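Local coordinates for protein putative 6-phosphogluconolactonase (Neisseria gonorrhoeae, PDB 3LHI) that probably hydrolyses 6-phosphogluconolactone to 6-phosphogluconate, the second step in the oxidative stage of the pentose phosphate pathway, at residues 15-19 with 48-52; 26-30 with 58-63. All blocks are in the same frame, centred on the assembly; numbering follows the deposited sequence. Where two conformers were deposited one is given.

In the fold
Both contacts use helix 11-33. Interaction 1 packs residues 15-19, in its first half, against helix 47-54. Interaction 2 packs residues 26-30, further along, against the loop that runs from helix 47-54 into strand 63-71. The two centres lie 16 Å apart. Their nearest atoms are about 7 Å apart, and they do not touch. Strand 36-40 follows helix 11-33 and pairs in parallel with strand 63-71. Helix 47-54 makes the connection between these two strands, so residues 15-19 and 26-30 meet two successive parts of one beta-alpha-beta crossover. Each contact joins apolar packing to a water bridge from a glutamine, Q16 or Q27.

Interaction 1. Residues 15-19 with 48-52; sequences AQSLA and AFFNA
Helix segments 15-19 and 48-52 run with their axes 8.0 Å apart at closest and cross at -52°, with A15 and F49 facing each other where the backbones come nearest. Alanines make this approach possible. A15 CB lies 3.5 Å from F49 N and also touches A48 CB. One turn on, A19 CB meets A52 CB at 3.6 Å.

F49 fills the inner side of the contact. Its CG is anti to the backbone N (chi1 152°), and this torsion lays the ring against L18, with A19 at its edge. L18 comes over one ring face: its CD2 is 3.8 Å from the ring centroid, 16° off the normal, a CH-pi contact. L18 CG rests near the rim, 3.7 Å from F49 CD1. The backbone of A19 meets the ring edge with its CA in the ring plane. Beyond F49, L18 also touches F190 and A192 of strand 188-194.

Q16 works on the outer side. Its chain bends at chi2, which brings OE1 to 3.6 Å from A52 CB. Q16 NE2 donates to a water at 3.0 Å, and that water donates to A52 O. The same NE2 also bonds D20 OD1. Direct contact between the helices is thus largely apolar, with no direct hydrogen bond between the segments, while their polar link passes through water at the margin.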
# COMPACT_ATOMS: atom_id res chain seq x y z
N ALA A 15 -3.02 -15.60 3.51
CA ALA A 15 -2.38 -14.60 4.37
C ALA A 15 -0.97 -15.07 4.80
O ALA A 15 0.01 -14.31 4.81
CB ALA A 15 -3.24 -14.33 5.61
N GLN A 16 -0.85 -16.35 5.22
CA GLN A 16 0.42 -16.89 5.62
C GLN A 16 1.40 -16.93 4.46
O GLN A 16 2.60 -16.62 4.61
CB GLN A 16 0.29 -18.29 6.25
CG GLN A 16 1.60 -18.80 6.77
CD GLN A 16 2.12 -18.01 7.99
OE1 GLN A 16 1.38 -17.86 8.99
NE2 GLN A 16 3.34 -17.49 7.90
N SER A 17 0.91 -17.32 3.29
CA SER A 17 1.75 -17.44 2.11
C SER A 17 2.25 -16.06 1.62
O SER A 17 3.36 -15.95 1.14
CB SER A 17 0.98 -18.16 1.00
OG SER A 17 0.75 -19.51 1.32
N LEU A 18 1.42 -15.03 1.75
CA LEU A 18 1.83 -13.66 1.45
C LEU A 18 2.86 -13.21 2.49
O LEU A 18 3.88 -12.63 2.14
CB LEU A 18 0.62 -12.74 1.42
CG LEU A 18 0.94 -11.27 1.09
CD1 LEU A 18 1.71 -11.09 -0.20
CD2 LEU A 18 -0.34 -10.46 1.14
N ALA A 19 2.61 -13.48 3.78
CA ALA A 19 3.59 -13.12 4.80
C ALA A 19 4.97 -13.77 4.52
O ALA A 19 6.01 -13.15 4.70
CB ALA A 19 3.08 -13.51 6.19
N ALA A 48 -5.02 -10.37 8.35
CA ALA A 48 -4.47 -11.69 8.72
C ALA A 48 -3.01 -11.78 8.27
O ALA A 48 -2.15 -12.34 8.96
CB ALA A 48 -5.31 -12.79 8.11
N PHE A 49 -2.71 -11.20 7.10
CA PHE A 49 -1.34 -11.10 6.58
C PHE A 49 -0.47 -10.29 7.54
O PHE A 49 0.64 -10.71 7.86
CB PHE A 49 -1.39 -10.50 5.18
CG PHE A 49 -0.15 -9.73 4.79
CD1 PHE A 49 1.08 -10.33 4.64
CD2 PHE A 49 -0.23 -8.37 4.55
CE1 PHE A 49 2.19 -9.57 4.30
CE2 PHE A 49 0.86 -7.64 4.19
CZ PHE A 49 2.06 -8.23 4.07
N PHE A 50 -0.94 -9.14 8.00
CA PHE A 50 -0.20 -8.35 8.94
C PHE A 50 0.13 -9.19 10.19
O PHE A 50 1.25 -9.11 10.73
CB PHE A 50 -0.99 -7.14 9.41
CG PHE A 50 -1.18 -6.02 8.39
CD1 PHE A 50 -0.49 -5.97 7.22
CD2 PHE A 50 -2.08 -5.03 8.68
CE1 PHE A 50 -0.71 -4.90 6.33
CE2 PHE A 50 -2.30 -3.97 7.79
CZ PHE A 50 -1.59 -3.93 6.63
N ASN A 51 -0.87 -9.89 10.72
CA ASN A 51 -0.64 -10.67 11.92
C ASN A 51 0.45 -11.73 11.70
O ASN A 51 1.36 -11.88 12.53
CB ASN A 51 -1.96 -11.26 12.41
CG ASN A 51 -1.79 -12.05 13.68
OD1 ASN A 51 -1.44 -11.48 14.72
ND2 ASN A 51 -1.95 -13.36 13.57
N ALA A 52 0.36 -12.46 10.61
CA ALA A 52 1.35 -13.47 10.29
C ALA A 52 2.74 -12.82 10.12
O ALA A 52 3.77 -13.34 10.57
CB ALA A 52 0.96 -14.27 9.06
O HOH W 1 4.24 -16.05 10.32

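Interaction 2. Residues 26-30 with 58-63; sequences LQGAL and LDWKNV
L26 and L58 meet at about a right angle, with L26 CD1 3.9 Å from L58 CD1. This is the close-packed end of the contact. L26 CD1 also reaches W60 CH2 at 4.0 Å. Within the loop, L58 CB sits over one face of the tryptophan ring, toward its rim, and W60 NE1 bonds K56 O. L26 also touches A36 and L38 of strand 36-40.

L30, one turn further, lies across the end of the loop. Its CD2 sits 3.7 Å from N62 O and also touches N62 CB and V63 CG2. The loop leads from helix 47-54 into strand 63-71, the second strand of a beta-alpha-beta crossover. It makes an inverse gamma turn centred on D59, then a short 3-10 segment at W60 and K61. N62 ND2 bonds D59 OD2 at 2.8 Å, from above the carboxylate plane, and holds the bend. In the conformer given, K61 NZ also pairs with D59 OD1 in a salt bridge.

The other side is looser and wetter. The Q27 side chain runs alongside L58, heading the other way, and Q27 OE1 comes to 3.4 Å from L58 CD2. A water donates to Q27 OE1 at 2.6 Å and accepts from D59 N at 2.9 Å, spanning helix and loop. Q27 NE2 turns to D31 OD1 on its own helix.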
# COMPACT_ATOMS: atom_id res chain seq x y z
N LEU A 26 11.75 -8.84 2.08
CA LEU A 26 12.40 -7.97 3.04
C LEU A 26 13.80 -8.46 3.39
O LEU A 26 14.74 -7.68 3.51
CB LEU A 26 11.55 -7.79 4.28
CG LEU A 26 10.27 -6.96 4.06
CD1 LEU A 26 9.38 -7.09 5.36
CD2 LEU A 26 10.53 -5.49 3.74
N GLN A 27 13.93 -9.76 3.58
CA GLN A 27 15.22 -10.36 3.91
C GLN A 27 16.22 -10.08 2.81
O GLN A 27 17.40 -9.79 3.13
CB GLN A 27 15.10 -11.85 4.20
CG GLN A 27 16.44 -12.39 4.75
CD GLN A 27 16.82 -11.76 6.05
OE1 GLN A 27 16.05 -11.83 7.02
NE2 GLN A 27 18.03 -11.17 6.13
N GLY A 28 15.78 -10.15 1.57
CA GLY A 28 16.69 -9.87 0.45
C GLY A 28 17.20 -8.44 0.48
O GLY A 28 18.41 -8.20 0.26
N ALA A 29 16.32 -7.46 0.79
CA ALA A 29 16.72 -6.09 0.96
C ALA A 29 17.68 -5.93 2.14
O ALA A 29 18.71 -5.29 2.02
CB ALA A 29 15.52 -5.20 1.10
N LEU A 30 17.40 -6.56 3.27
CA LEU A 30 18.26 -6.49 4.42
C LEU A 30 19.67 -7.09 4.07
O LEU A 30 20.67 -6.52 4.46
CB LEU A 30 17.69 -7.26 5.61
CG LEU A 30 16.48 -6.58 6.27
CD1 LEU A 30 15.77 -7.61 7.17
CD2 LEU A 30 16.84 -5.30 7.03
N LEU A 58 12.51 -11.43 11.61
CA LEU A 58 13.34 -10.56 10.79
C LEU A 58 14.02 -9.54 11.68
O LEU A 58 13.61 -9.24 12.80
CB LEU A 58 12.43 -9.75 9.78
CG LEU A 58 11.75 -10.55 8.69
CD1 LEU A 58 10.86 -9.70 7.85
CD2 LEU A 58 12.80 -11.27 7.80
N ASP A 59 15.04 -8.89 11.13
CA ASP A 59 15.73 -7.79 11.83
C ASP A 59 14.92 -6.50 11.72
O ASP A 59 15.28 -5.50 11.04
CB ASP A 59 17.12 -7.60 11.20
CG ASP A 59 18.01 -6.66 11.98
OD1 ASP A 59 17.74 -6.36 13.16
OD2 ASP A 59 19.02 -6.22 11.36
N TRP A 60 13.78 -6.50 12.38
CA TRP A 60 12.81 -5.41 12.21
C TRP A 60 13.28 -4.03 12.60
O TRP A 60 12.81 -3.05 12.08
CB TRP A 60 11.52 -5.77 12.97
CG TRP A 60 10.70 -6.84 12.35
CD1 TRP A 60 10.51 -8.11 12.83
CD2 TRP A 60 9.87 -6.73 11.18
NE1 TRP A 60 9.62 -8.80 12.03
CE2 TRP A 60 9.19 -7.96 11.03
CE3 TRP A 60 9.57 -5.69 10.29
CZ2 TRP A 60 8.30 -8.20 10.00
CZ3 TRP A 60 8.69 -5.95 9.24
CH2 TRP A 60 8.05 -7.18 9.13
N LYS A 61 14.24 -3.94 13.53
CA LYS A 61 14.77 -2.64 13.88
C LYS A 61 15.42 -1.91 12.69
O LYS A 61 15.56 -0.68 12.74
CB LYS A 61 15.78 -2.74 15.01
CG LYS A 61 17.05 -3.44 14.63
CD LYS A 61 18.05 -3.54 15.78
CE LYS A 61 19.45 -3.98 15.35
NZ LYS A 61 19.56 -5.38 14.93
N ASN A 62 15.81 -2.67 11.66
CA ASN A 62 16.35 -2.11 10.44
C ASN A 62 15.35 -2.05 9.31
O ASN A 62 15.74 -1.90 8.15
CB ASN A 62 17.62 -2.90 10.05
CG ASN A 62 18.80 -2.48 10.92
OD1 ASN A 62 19.01 -1.28 11.17
ND2 ASN A 62 19.52 -3.45 11.46
N VAL A 63 14.06 -2.18 9.62
CA VAL A 63 13.00 -2.09 8.63
C VAL A 63 12.14 -0.89 8.97
O VAL A 63 11.66 -0.73 10.11
CB VAL A 63 12.15 -3.36 8.63
CG1 VAL A 63 11.00 -3.24 7.60
CG2 VAL A 63 13.02 -4.58 8.36
O HOH W 2 16.51 -10.50 9.24